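Local coordinates for binding domain (Hc) of Paraclostridial Mosquitocidal Protein 1 (Paraclostridium bifermentans, PDB 6HOX), which forms the receptor-binding part of a clostridial neurotoxin that specifically targets Anopheles mosquitoes, and serves in host nerve cell targeting, at residues 287-292 / 407-412; 395-400 / 432-436; 144-148 / 188-193; 83-89 / 171-176; 162-166 / 252-256. All blocks are in the same frame, centred on the assembly; numbering follows the deposited sequence.

Interaction 1 (287-292 / 407-412); sequences YPYISR and SSGWYL
Ile290 N donates a 2.7 Å hydrogen bond to Trp410 O. The return bond, from Trp410 N to Ile290 O, is 2.8 Å long. These two bonds make an antiparallel hydrogen-bonded pair. Non-hydrogen-bonded pairs flank it: Tyr289 with Tyr411, and Ser291 with Gly409. The two strand segments run at 142° to each other. The Trp410 indole reaches back across the partner strand. Its CG stands beside the backbone N (chi1 -57°), and Trp410 CE3 thereby comes to 3.3 Å from Ile290 O. Ser291 O comes up at the edge of this ring, 3.5 Å from Trp410 CZ3. That carbonyl is buried here and has no hydrogen-bonding partner in the model. On the Tyr289 side, three tyrosines cluster. Tyr289 CB lies over one face of the Tyr411 ring, 4.0 Å from Tyr411 CD1. Tyr287 CB meets the edge of the same ring, 3.7 Å from Tyr411 CE1. Tyr411 OH is held by Lys280. Gly409 CA lies obliquely near the Tyr289 ring. On the Ile290 side, Ile290 CG1 meets Leu412 CD1, the two side chains crossing nearly at right angles. Both strands belong to the trefoil-like C-terminal receptor-binding subdomain. Strand 285-291 also pairs with strand 275-280, while strand 409-415 pairs on with strand 394-398, whose Ile398 packs on both Ile290 and Trp410.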
# COMPACT_ATOMS: atom_id res chain seq x y z
N TYR A 287 26.58 -8.19 14.90
CA TYR A 287 25.61 -7.15 15.22
C TYR A 287 24.90 -6.70 13.94
O TYR A 287 25.55 -6.30 12.98
CB TYR A 287 26.29 -5.94 15.88
CG TYR A 287 26.71 -6.15 17.31
CD1 TYR A 287 27.84 -6.89 17.64
CD2 TYR A 287 25.96 -5.64 18.35
CE1 TYR A 287 28.22 -7.08 18.97
CE2 TYR A 287 26.32 -5.82 19.68
CZ TYR A 287 27.46 -6.55 19.99
OH TYR A 287 27.79 -6.73 21.31
N PRO A 288 23.55 -6.74 13.87
CA PRO A 288 22.85 -6.10 12.76
C PRO A 288 22.80 -4.59 13.01
O PRO A 288 22.74 -4.15 14.15
CB PRO A 288 21.47 -6.78 12.81
CG PRO A 288 21.26 -7.03 14.29
CD PRO A 288 22.64 -7.37 14.84
N TYR A 289 22.82 -3.80 11.93
CA TYR A 289 22.67 -2.35 12.04
C TYR A 289 21.98 -1.82 10.77
O TYR A 289 21.99 -2.48 9.73
CB TYR A 289 24.03 -1.70 12.30
CG TYR A 289 25.01 -1.77 11.15
CD1 TYR A 289 25.75 -2.92 10.92
CD2 TYR A 289 25.17 -0.71 10.28
CE1 TYR A 289 26.64 -3.00 9.86
CE2 TYR A 289 26.06 -0.78 9.22
CZ TYR A 289 26.79 -1.93 9.00
OH TYR A 289 27.67 -1.99 7.95
N ILE A 290 21.35 -0.64 10.87
CA ILE A 290 20.85 0.06 9.69
C ILE A 290 21.96 1.00 9.21
O ILE A 290 22.46 1.83 9.97
CB ILE A 290 19.53 0.81 9.95
CG1 ILE A 290 18.45 -0.10 10.54
CG2 ILE A 290 19.02 1.46 8.67
CD1 ILE A 290 17.87 -1.06 9.54
N SER A 291 22.35 0.85 7.95
CA SER A 291 23.37 1.67 7.35
C SER A 291 22.75 3.01 6.92
O SER A 291 21.54 3.18 6.97
CB SER A 291 24.00 0.96 6.20
OG SER A 291 25.22 1.56 5.84
N ARG A 292 23.60 3.93 6.46
CA ARG A 292 23.14 5.25 6.04
C ARG A 292 22.18 5.10 4.85
O ARG A 292 22.26 4.15 4.07
CB ARG A 292 24.33 6.17 5.73
CG ARG A 292 25.29 5.66 4.66
CD ARG A 292 26.34 6.69 4.27
NE ARG A 292 27.50 6.76 5.17
CZ ARG A 292 27.84 7.81 5.92
NH1 ARG A 292 27.07 8.89 5.94
NH2 ARG A 292 28.94 7.80 6.64
N SER A 407 25.20 10.14 11.19
CA SER A 407 25.88 8.95 11.68
C SER A 407 26.11 7.96 10.53
O SER A 407 25.48 8.04 9.47
CB SER A 407 25.11 8.31 12.81
OG SER A 407 25.72 7.09 13.21
N SER A 408 27.03 7.02 10.77
CA SER A 408 27.45 5.99 9.81
C SER A 408 26.34 4.94 9.62
O SER A 408 26.06 4.49 8.50
CB SER A 408 28.72 5.34 10.31
OG SER A 408 28.87 4.04 9.77
N GLY A 409 25.75 4.54 10.74
CA GLY A 409 24.73 3.52 10.85
C GLY A 409 24.21 3.48 12.28
O GLY A 409 24.69 4.20 13.13
N TRP A 410 23.21 2.64 12.52
CA TRP A 410 22.50 2.63 13.78
C TRP A 410 22.26 1.17 14.17
O TRP A 410 21.71 0.41 13.36
CB TRP A 410 21.20 3.43 13.70
CG TRP A 410 21.41 4.85 13.27
CD1 TRP A 410 21.68 5.91 14.08
CD2 TRP A 410 21.44 5.35 11.93
NE1 TRP A 410 21.85 7.04 13.33
CE2 TRP A 410 21.70 6.73 12.01
CE3 TRP A 410 21.25 4.77 10.66
CZ2 TRP A 410 21.78 7.55 10.88
CZ3 TRP A 410 21.33 5.57 9.54
CH2 TRP A 410 21.60 6.94 9.65
N TYR A 411 22.72 0.80 15.36
CA TYR A 411 22.57 -0.57 15.88
C TYR A 411 21.11 -0.77 16.30
O TYR A 411 20.42 0.19 16.64
CB TYR A 411 23.56 -0.84 17.01
CG TYR A 411 24.97 -0.97 16.51
CD1 TYR A 411 25.42 -2.17 15.97
CD2 TYR A 411 25.84 0.11 16.50
CE1 TYR A 411 26.71 -2.30 15.49
CE2 TYR A 411 27.13 -0.00 16.01
CZ TYR A 411 27.57 -1.21 15.50
OH TYR A 411 28.83 -1.35 14.99
N LEU A 412 20.67 -2.03 16.25
CA LEU A 412 19.33 -2.38 16.73
C LEU A 412 19.43 -2.63 18.24
O LEU A 412 20.44 -3.17 18.71
CB LEU A 412 18.83 -3.62 15.99
CG LEU A 412 18.21 -3.41 14.61
CD1 LEU A 412 19.19 -2.76 13.66
CD2 LEU A 412 17.74 -4.74 14.04

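Interaction 2 (395-400 / 432-436); sequences LLSIAD and KTNWY
Lys432 brings its backbone and its side chain to Ser397 and Ile398 of strand 394-398. Lys432 O takes a weak 3.0 Å hydrogen bond from Ser397 OG. Ser397 CA adds a CH...O contact to the same oxygen, which Asn267 ND2 also binds. The chain of Lys432 bends at chi3 (-70°) and carries NZ to Ile398 O, 3.3 Å away, a weak bond. The stronger partner of NZ is the hydroxyl of Tyr418. Thr433 follows, with CG2 turned to Ser397, 4.0 Å from OG. A water lies within hydrogen-bonding reach of both Thr433 O and Leu396 O. Trp435 NE1 donates to Leu396 O over 3.0 Å, nearly straight at 172°. The oxygen lies in the indole plane, but the donor stands above the carbonyl plane and uses no lone pair direction. Leu396 also lays CD2 over one face of the indole, 3.9 Å from the centroid of the five-membered ring, a CH-pi contact. Ile398 CG2 touches Trp435 CH2 at 4.0 Å. The contact is buried in the trefoil-like C-terminal receptor-binding subdomain. Strand 263-267, through Met265 and Asn267, touches Trp435 as well, helix 416-420 packs Tyr418 on Ser397 and Thr433, and strand 409-415 adds Leu412 against the indole.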
# COMPACT_ATOMS: atom_id res chain seq x y z
N LEU A 395 10.80 -2.51 23.05
CA LEU A 395 10.43 -2.49 21.65
C LEU A 395 11.72 -2.37 20.84
O LEU A 395 12.64 -1.63 21.22
CB LEU A 395 9.50 -1.31 21.33
CG LEU A 395 8.13 -1.35 22.00
CD1 LEU A 395 7.32 -0.09 21.68
CD2 LEU A 395 7.36 -2.58 21.59
N LEU A 396 11.77 -3.13 19.75
CA LEU A 396 12.91 -3.08 18.86
C LEU A 396 12.96 -1.69 18.22
O LEU A 396 11.96 -1.20 17.66
CB LEU A 396 12.78 -4.18 17.81
CG LEU A 396 13.95 -4.24 16.83
CD1 LEU A 396 15.20 -4.79 17.52
CD2 LEU A 396 13.58 -5.07 15.63
N SER A 397 14.13 -1.07 18.34
CA SER A 397 14.39 0.23 17.77
C SER A 397 15.84 0.29 17.26
O SER A 397 16.55 -0.70 17.27
CB SER A 397 14.09 1.31 18.77
OG SER A 397 13.96 2.56 18.11
N ILE A 398 16.21 1.46 16.74
CA ILE A 398 17.56 1.78 16.31
C ILE A 398 18.11 2.80 17.31
O ILE A 398 17.36 3.68 17.74
CB ILE A 398 17.62 2.30 14.86
CG1 ILE A 398 16.56 3.36 14.59
CG2 ILE A 398 17.53 1.13 13.89
CD1 ILE A 398 16.78 4.14 13.32
N ALA A 399 19.37 2.61 17.71
CA ALA A 399 20.00 3.41 18.76
C ALA A 399 20.47 4.75 18.17
O ALA A 399 21.40 4.78 17.36
CB ALA A 399 21.14 2.64 19.38
N ASP A 400 19.81 5.84 18.63
CA ASP A 400 19.78 7.19 18.01
C ASP A 400 19.27 7.10 16.56
O ASP A 400 18.59 8.01 16.08
CB ASP A 400 21.13 7.90 18.09
CG ASP A 400 21.69 7.93 19.50
OD1 ASP A 400 20.89 8.09 20.44
OD2 ASP A 400 22.92 7.78 19.64
N LYS A 432 10.96 5.44 14.89
CA LYS A 432 12.10 4.53 15.11
C LYS A 432 11.66 3.13 15.58
O LYS A 432 12.50 2.20 15.57
CB LYS A 432 13.04 5.03 16.21
CG LYS A 432 13.76 6.33 15.94
CD LYS A 432 14.98 6.53 16.80
CE LYS A 432 14.68 6.77 18.27
NZ LYS A 432 15.81 6.30 19.12
N THR A 433 10.41 2.97 16.02
CA THR A 433 9.89 1.70 16.53
C THR A 433 8.97 0.99 15.52
O THR A 433 8.45 -0.08 15.80
CB THR A 433 9.17 1.88 17.88
OG1 THR A 433 8.07 2.77 17.72
CG2 THR A 433 10.10 2.40 18.95
N ASN A 434 8.84 1.56 14.32
CA ASN A 434 8.01 0.98 13.26
C ASN A 434 8.91 0.32 12.23
O ASN A 434 9.88 0.92 11.78
CB ASN A 434 7.14 2.03 12.58
CG ASN A 434 6.04 2.57 13.47
OD1 ASN A 434 5.48 1.84 14.28
ND2 ASN A 434 5.68 3.82 13.27
N TRP A 435 8.58 -0.93 11.89
CA TRP A 435 9.35 -1.78 11.02
C TRP A 435 8.49 -2.22 9.83
O TRP A 435 7.31 -2.55 10.01
CB TRP A 435 9.85 -2.98 11.81
CG TRP A 435 10.89 -2.60 12.83
CD1 TRP A 435 10.68 -2.32 14.14
CD2 TRP A 435 12.29 -2.38 12.58
NE1 TRP A 435 11.86 -1.99 14.74
CE2 TRP A 435 12.86 -2.00 13.82
CE3 TRP A 435 13.11 -2.46 11.45
CZ2 TRP A 435 14.23 -1.73 13.95
CZ3 TRP A 435 14.46 -2.20 11.58
CH2 TRP A 435 15.01 -1.83 12.82
N TYR A 436 9.11 -2.23 8.65
CA TYR A 436 8.52 -2.71 7.42
C TYR A 436 9.26 -3.95 6.92
O TYR A 436 10.50 -4.08 7.05
CB TYR A 436 8.61 -1.68 6.29
CG TYR A 436 7.83 -0.40 6.47
CD1 TYR A 436 6.47 -0.32 6.19
CD2 TYR A 436 8.49 0.77 6.79
CE1 TYR A 436 5.78 0.88 6.27
CE2 TYR A 436 7.80 1.97 6.92
CZ TYR A 436 6.45 2.03 6.65
OH TYR A 436 5.81 3.23 6.77
O HOH W 1 9.27 -2.02 17.49

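Interaction 3 (144-148 / 188-193); sequences IDIIT and IDSKSI
Lys191 runs alongside Ile144 and Ile146, pointing the other way, with its aliphatic chain doing the touching. Lys191 CB starts beside Ile144 CG2, at 3.9 Å. Lys191 CG comes next to Ile146 CG1, 3.6 Å away. The chain then bends at chi2 (-70°) and runs along the opposite backbone. CD passes Asp145 O, and Lys191 CE comes to 3.3 Å from Asp145 O. NZ makes no contact with the Asp145 carboxylate, which forms a salt bridge with Arg135. Other side chains fill in on either side of the lysine. Ile146 CG2 meets Asp189 CB at 3.7 Å, the two side chains lying antiparallel, side by side. Ile144 CD1 meets Ile193 CG2 at 3.5 Å, where the side chains are set roughly perpendicular. A water donates to Asp189 OD2 over 2.6 Å and to Ile147 O, and is the polar bridge here. Ile188 and Asp189 form a classic beta bulge opposite Leu181. No direct hydrogen bond joins the segments, and their strand axes stay 7.5 Å apart at 169°. Edge strands of two antiparallel sheets pack against each other here, as in the concanavalin-like beta sandwich of the N-terminal receptor-binding subdomain.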
# COMPACT_ATOMS: atom_id res chain seq x y z
N ILE A 144 -15.66 19.65 -14.42
CA ILE A 144 -15.12 19.67 -13.06
C ILE A 144 -14.17 18.48 -12.92
O ILE A 144 -14.52 17.37 -13.25
CB ILE A 144 -16.26 19.68 -12.03
CG1 ILE A 144 -16.78 21.11 -11.87
CG2 ILE A 144 -15.84 19.08 -10.70
CD1 ILE A 144 -18.12 21.21 -11.23
N ASP A 145 -12.95 18.75 -12.47
CA ASP A 145 -12.01 17.71 -12.20
C ASP A 145 -11.31 17.94 -10.85
O ASP A 145 -11.26 19.07 -10.32
CB ASP A 145 -11.05 17.50 -13.37
CG ASP A 145 -10.49 18.78 -13.96
OD1 ASP A 145 -10.34 19.74 -13.19
OD2 ASP A 145 -10.22 18.80 -15.18
N ILE A 146 -10.85 16.83 -10.27
CA ILE A 146 -9.95 16.83 -9.16
C ILE A 146 -8.66 16.19 -9.68
O ILE A 146 -8.67 15.10 -10.26
CB ILE A 146 -10.56 16.13 -7.94
CG1 ILE A 146 -11.82 16.85 -7.47
CG2 ILE A 146 -9.54 15.99 -6.81
CD1 ILE A 146 -12.60 16.14 -6.39
N ILE A 147 -7.55 16.91 -9.54
CA ILE A 147 -6.26 16.40 -9.89
C ILE A 147 -5.44 16.42 -8.60
O ILE A 147 -5.18 17.49 -8.08
CB ILE A 147 -5.65 17.23 -11.04
CG1 ILE A 147 -6.57 17.21 -12.26
CG2 ILE A 147 -4.24 16.75 -11.38
CD1 ILE A 147 -6.23 18.21 -13.34
N THR A 148 -5.13 15.25 -8.03
CA THR A 148 -4.36 15.23 -6.80
C THR A 148 -2.99 15.86 -7.11
O THR A 148 -2.49 15.75 -8.23
CB THR A 148 -4.27 13.83 -6.18
OG1 THR A 148 -3.52 13.02 -7.08
CG2 THR A 148 -5.62 13.21 -5.91
N ILE A 188 -9.12 14.50 0.62
CA ILE A 188 -7.97 15.10 -0.04
C ILE A 188 -8.38 16.43 -0.68
O ILE A 188 -7.65 17.40 -0.65
CB ILE A 188 -7.44 14.15 -1.14
CG1 ILE A 188 -6.99 12.81 -0.56
CG2 ILE A 188 -6.33 14.80 -1.95
CD1 ILE A 188 -6.01 12.94 0.58
N ASP A 189 -9.52 16.41 -1.37
CA ASP A 189 -9.96 17.55 -2.17
C ASP A 189 -11.47 17.47 -2.37
O ASP A 189 -12.09 16.39 -2.19
CB ASP A 189 -9.22 17.60 -3.51
CG ASP A 189 -9.08 18.99 -4.10
OD1 ASP A 189 -9.66 19.92 -3.54
OD2 ASP A 189 -8.40 19.11 -5.12
N SER A 190 -12.06 18.61 -2.75
CA SER A 190 -13.45 18.70 -3.07
C SER A 190 -13.73 19.91 -3.99
O SER A 190 -12.99 20.89 -3.99
CB SER A 190 -14.26 18.75 -1.81
OG SER A 190 -14.23 20.06 -1.31
N LYS A 191 -14.79 19.78 -4.78
CA LYS A 191 -15.21 20.78 -5.73
C LYS A 191 -16.73 20.95 -5.65
O LYS A 191 -17.44 19.99 -5.39
CB LYS A 191 -14.83 20.34 -7.15
CG LYS A 191 -13.36 20.12 -7.39
CD LYS A 191 -12.51 21.37 -7.41
CE LYS A 191 -11.07 21.01 -7.61
NZ LYS A 191 -10.15 22.12 -7.30
N SER A 192 -17.20 22.18 -5.85
CA SER A 192 -18.60 22.47 -6.00
C SER A 192 -19.05 22.00 -7.38
O SER A 192 -18.41 22.33 -8.37
CB SER A 192 -18.88 23.94 -5.82
OG SER A 192 -18.38 24.39 -4.56
N ILE A 193 -20.16 21.27 -7.44
CA ILE A 193 -20.70 20.82 -8.73
C ILE A 193 -22.15 21.29 -8.92
O ILE A 193 -22.87 20.76 -9.77
CB ILE A 193 -20.52 19.29 -8.87
CG1 ILE A 193 -21.39 18.51 -7.88
CG2 ILE A 193 -19.06 18.90 -8.72
CD1 ILE A 193 -21.52 17.05 -8.25
O HOH W 2 -6.03 17.99 -5.32

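Interaction 4 (83-89 / 171-176); sequences FSYFSDF and ITVNQL
Phe89 and Val173 form an antiparallel hydrogen-bonded pair. Phe89 N donates to Val173 O over 2.9 Å, and Val173 N returns a 2.7 Å bond to Phe89 O. The two side chains run together. Phe89 CG is tucked between N and C of its own backbone (chi1 63°), which lays the ring over the valine. Val173 CB stands 3.8 Å from the Phe89 ring centroid, 15° off the normal, in a CH-pi contact. Phe83 CD1 sits over the centre of the opposite face, so the phenyl ring is held between the two. This pair opens the pairing of strands 89-96 and 167-174 in the larger sheet of the N-terminal, concanavalin-like subdomain. Just before it, Asp88 OD1 takes a weak 3.3 Å bond from Gln175 N. A water donates to that carboxylate oxygen and also reaches Asn174 ND2, weakly. The Gln175 side chain extends toward the type I beta turn from Ser84 to Ser87, with Gln175 CB 3.6 Å from Tyr85 O. In that turn, Ser87 OG donates to Ser84 O over 2.7 Å. Farther out, Asn82 holds Ser84 OG, and Trp123 meets Phe83 edge-to-face.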
# COMPACT_ATOMS: atom_id res chain seq x y z
N PHE A 83 -25.83 7.24 -13.64
CA PHE A 83 -25.19 8.51 -13.33
C PHE A 83 -26.07 9.67 -13.81
O PHE A 83 -25.56 10.72 -14.18
CB PHE A 83 -23.78 8.54 -13.94
CG PHE A 83 -22.94 7.34 -13.56
CD1 PHE A 83 -22.41 7.23 -12.29
CD2 PHE A 83 -22.70 6.32 -14.47
CE1 PHE A 83 -21.66 6.12 -11.92
CE2 PHE A 83 -21.95 5.22 -14.11
CZ PHE A 83 -21.43 5.12 -12.84
N SER A 84 -27.40 9.49 -13.75
CA SER A 84 -28.39 10.51 -14.13
C SER A 84 -28.31 11.69 -13.15
O SER A 84 -27.81 11.53 -12.04
CB SER A 84 -29.79 9.94 -14.17
OG SER A 84 -30.32 9.82 -12.86
N TYR A 85 -28.83 12.85 -13.57
CA TYR A 85 -28.68 14.09 -12.81
C TYR A 85 -29.27 13.97 -11.40
O TYR A 85 -28.77 14.61 -10.47
CB TYR A 85 -29.32 15.29 -13.51
CG TYR A 85 -29.07 16.59 -12.78
CD1 TYR A 85 -27.78 17.01 -12.52
CD2 TYR A 85 -30.11 17.37 -12.31
CE1 TYR A 85 -27.52 18.18 -11.83
CE2 TYR A 85 -29.87 18.55 -11.62
CZ TYR A 85 -28.57 18.96 -11.37
OH TYR A 85 -28.30 20.11 -10.69
N PHE A 86 -30.33 13.16 -11.24
CA PHE A 86 -31.03 13.02 -9.96
C PHE A 86 -30.56 11.75 -9.22
O PHE A 86 -31.37 11.05 -8.61
CB PHE A 86 -32.55 13.01 -10.19
N SER A 87 -29.25 11.48 -9.25
CA SER A 87 -28.70 10.34 -8.52
C SER A 87 -27.30 10.67 -7.97
O SER A 87 -26.35 10.86 -8.74
CB SER A 87 -28.69 9.09 -9.37
OG SER A 87 -27.96 9.31 -10.56
N ASP A 88 -27.21 10.75 -6.64
CA ASP A 88 -25.94 10.77 -5.91
C ASP A 88 -25.23 9.42 -6.13
O ASP A 88 -25.87 8.41 -6.34
CB ASP A 88 -26.15 11.02 -4.42
CG ASP A 88 -26.85 12.33 -4.09
OD1 ASP A 88 -26.83 13.25 -4.95
OD2 ASP A 88 -27.41 12.42 -2.98
N PHE A 89 -23.89 9.40 -6.09
CA PHE A 89 -23.20 8.11 -6.15
C PHE A 89 -21.82 8.21 -5.50
O PHE A 89 -21.32 9.32 -5.23
CB PHE A 89 -23.12 7.59 -7.58
CG PHE A 89 -22.34 8.44 -8.54
CD1 PHE A 89 -22.94 9.49 -9.22
CD2 PHE A 89 -20.99 8.20 -8.76
CE1 PHE A 89 -22.22 10.27 -10.10
CE2 PHE A 89 -20.27 8.99 -9.64
CZ PHE A 89 -20.88 10.03 -10.31
N ILE A 171 -14.46 8.38 -4.16
CA ILE A 171 -14.98 9.59 -4.81
C ILE A 171 -16.50 9.61 -4.55
O ILE A 171 -17.20 8.68 -4.93
CB ILE A 171 -14.66 9.58 -6.32
CG1 ILE A 171 -13.16 9.54 -6.60
CG2 ILE A 171 -15.30 10.73 -7.08
CD1 ILE A 171 -12.85 8.99 -7.96
N THR A 172 -16.99 10.65 -3.88
CA THR A 172 -18.40 10.79 -3.59
C THR A 172 -18.93 11.96 -4.43
O THR A 172 -18.27 13.01 -4.57
CB THR A 172 -18.64 10.95 -2.07
OG1 THR A 172 -18.12 12.20 -1.63
CG2 THR A 172 -18.01 9.84 -1.25
N VAL A 173 -20.11 11.74 -5.03
CA VAL A 173 -20.77 12.72 -5.89
C VAL A 173 -22.19 12.95 -5.35
O VAL A 173 -23.05 12.06 -5.41
CB VAL A 173 -20.75 12.27 -7.35
CG1 VAL A 173 -21.42 13.27 -8.28
CG2 VAL A 173 -19.32 12.00 -7.81
N ASN A 174 -22.38 14.12 -4.76
CA ASN A 174 -23.66 14.67 -4.41
C ASN A 174 -23.98 15.72 -5.46
O ASN A 174 -23.48 16.86 -5.37
CB ASN A 174 -23.65 15.27 -3.00
CG ASN A 174 -24.97 15.88 -2.59
OD1 ASN A 174 -25.16 16.22 -1.43
ND2 ASN A 174 -25.90 16.03 -3.53
N GLN A 175 -24.73 15.30 -6.49
CA GLN A 175 -25.04 16.15 -7.65
C GLN A 175 -25.78 17.39 -7.12
O GLN A 175 -26.56 17.29 -6.18
CB GLN A 175 -25.75 15.35 -8.75
CG GLN A 175 -24.83 14.32 -9.41
CD GLN A 175 -25.24 13.76 -10.76
OE1 GLN A 175 -25.61 12.59 -10.88
NE2 GLN A 175 -25.09 14.56 -11.80
N LEU A 176 -25.41 18.56 -7.64
CA LEU A 176 -25.96 19.85 -7.20
C LEU A 176 -25.19 20.41 -6.00
O LEU A 176 -25.31 21.60 -5.70
CB LEU A 176 -27.45 19.70 -6.88
CG LEU A 176 -28.21 20.98 -6.54
CD1 LEU A 176 -28.01 22.05 -7.61
CD2 LEU A 176 -29.70 20.69 -6.35
O HOH W 3 -28.44 15.38 -3.90

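Interaction 5 (162-166 / 252-256); sequences SSNIW and FWGEP
Two hydrogen bonds join Trp166 to the 252-256 loop. Trp166 N donates to Trp253 O over 2.9 Å, nearly straight. Trp166 NE1 donates to Glu255 OE2 over 2.8 Å, at 171°. The second bond uses the anti lone pair of OE2, and the oxygen lies in the indole plane. The carboxylate and ring planes are 25° apart, so the two flat groups are almost coplanar. Arg96 also lies near OE2 as a weak, long ion pair. It would probably favour the charged carboxylate. The face contact belongs to Trp253. Asn164 ND2 stands over one face of its indole, 3.7 Å from Trp253 CZ3, and Phe252 CD2 covers the opposite face. Arg96 also makes a cation-pi contact with Trp253. Asp441 binds the same Asn164 ND2 and fixes the amide, while Trp253 NE1 donates a hydrogen bond to Ser439 O. These are buried loops at the junction of the two receptor-binding subdomains, the concanavalin-like one giving 162-166 and the trefoil one giving 252-256. Apolar contacts fill in around Ile165. Ile165 CG1 meets the edge of the Trp253 ring, 4.1 Å from Trp253 CE3. Ile165 CD1 reaches Phe252 CE2, also at 4.1 Å. Within 162-166, Ser163 OG accepts from Ile165 N over 3.1 Å, an ST turn. The same hydroxyl is hydrogen-bonded to Tyr160 O.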
# COMPACT_ATOMS: atom_id res chain seq x y z
N SER A 162 1.71 6.90 -7.49
CA SER A 162 2.69 6.15 -8.24
C SER A 162 3.86 5.76 -7.31
O SER A 162 4.97 6.26 -7.45
CB SER A 162 3.16 6.92 -9.45
OG SER A 162 2.07 7.09 -10.34
N SER A 163 3.55 4.84 -6.39
CA SER A 163 4.41 4.45 -5.27
C SER A 163 4.61 2.93 -5.22
O SER A 163 5.46 2.44 -4.44
CB SER A 163 3.76 4.89 -4.00
OG SER A 163 2.51 4.24 -3.84
N ASN A 164 3.77 2.19 -5.96
CA ASN A 164 3.65 0.73 -5.92
C ASN A 164 3.04 0.23 -4.60
O ASN A 164 3.07 -0.99 -4.34
CB ASN A 164 4.97 0.01 -6.15
CG ASN A 164 4.78 -1.37 -6.74
OD1 ASN A 164 3.88 -1.58 -7.55
ND2 ASN A 164 5.61 -2.33 -6.33
N ILE A 165 2.46 1.13 -3.81
CA ILE A 165 1.78 0.79 -2.55
C ILE A 165 0.27 0.79 -2.80
O ILE A 165 -0.25 1.68 -3.45
CB ILE A 165 2.19 1.76 -1.42
CG1 ILE A 165 3.70 1.75 -1.18
CG2 ILE A 165 1.44 1.45 -0.13
CD1 ILE A 165 4.20 2.95 -0.43
N TRP A 166 -0.44 -0.20 -2.25
CA TRP A 166 -1.92 -0.26 -2.33
C TRP A 166 -2.55 0.98 -1.69
O TRP A 166 -2.32 1.25 -0.51
CB TRP A 166 -2.45 -1.53 -1.65
CG TRP A 166 -2.35 -2.76 -2.51
CD1 TRP A 166 -1.46 -3.79 -2.40
CD2 TRP A 166 -3.22 -3.09 -3.60
NE1 TRP A 166 -1.72 -4.73 -3.35
CE2 TRP A 166 -2.80 -4.34 -4.10
CE3 TRP A 166 -4.32 -2.47 -4.20
CZ2 TRP A 166 -3.42 -4.96 -5.18
CZ3 TRP A 166 -4.95 -3.09 -5.26
CH2 TRP A 166 -4.50 -4.32 -5.75
N PHE A 252 5.09 -3.89 3.34
CA PHE A 252 5.32 -2.52 2.95
C PHE A 252 4.33 -2.08 1.85
O PHE A 252 3.96 -0.88 1.80
CB PHE A 252 6.76 -2.42 2.46
CG PHE A 252 7.18 -1.04 2.03
CD1 PHE A 252 7.62 -0.12 2.97
CD2 PHE A 252 7.08 -0.65 0.71
CE1 PHE A 252 8.00 1.16 2.59
CE2 PHE A 252 7.45 0.63 0.33
CZ PHE A 252 7.92 1.52 1.26
N TRP A 253 3.95 -3.02 0.97
CA TRP A 253 3.08 -2.75 -0.15
C TRP A 253 1.60 -2.72 0.26
O TRP A 253 0.77 -2.27 -0.55
CB TRP A 253 3.29 -3.79 -1.26
CG TRP A 253 4.70 -4.01 -1.71
CD1 TRP A 253 5.34 -5.22 -1.74
CD2 TRP A 253 5.62 -3.04 -2.24
NE1 TRP A 253 6.60 -5.07 -2.25
CE2 TRP A 253 6.80 -3.75 -2.57
CE3 TRP A 253 5.57 -1.67 -2.49
CZ2 TRP A 253 7.93 -3.12 -3.10
CZ3 TRP A 253 6.69 -1.04 -3.00
CH2 TRP A 253 7.85 -1.76 -3.31
N GLY A 254 1.27 -3.28 1.44
CA GLY A 254 -0.11 -3.38 1.92
C GLY A 254 -0.74 -4.76 1.73
O GLY A 254 -1.97 -4.90 1.92
N GLU A 255 0.08 -5.75 1.37
CA GLU A 255 -0.32 -7.15 1.21
C GLU A 255 -0.06 -7.92 2.49
O GLU A 255 0.68 -7.46 3.36
CB GLU A 255 0.36 -7.74 -0.02
CG GLU A 255 0.08 -6.90 -1.26
CD GLU A 255 0.22 -7.62 -2.58
OE1 GLU A 255 1.01 -8.58 -2.65
OE2 GLU A 255 -0.45 -7.21 -3.53
N PRO A 256 -0.74 -9.06 2.72
CA PRO A 256 -0.58 -9.79 3.97
C PRO A 256 0.88 -10.18 4.22
O PRO A 256 1.57 -10.61 3.30
CB PRO A 256 -1.49 -11.01 3.79
CG PRO A 256 -2.54 -10.53 2.80
CD PRO A 256 -1.76 -9.65 1.84

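In the fold
Interactions 3 and 4 lie in the N-terminal receptor-binding subdomain, and interactions 1 and 2 in the C-terminal one. Interaction 5 takes one segment from each and sits near the centre of the chain. Interactions 3 and 4, 14 Å apart between centres, touch through Ile193 and alternate along the sequence. Interactions 1 and 2, 11 Å apart between centres, also alternate, and share the neighbouring strands 394-398 and 409-415. Interactions 1 and 4 are the most distant, about 53 Å between centres, on opposite sides of the chain's centre. Interaction 5 touches interaction 2 where Phe252 meets Tyr436. Its two segments come from different subdomains, so it lies at their junction.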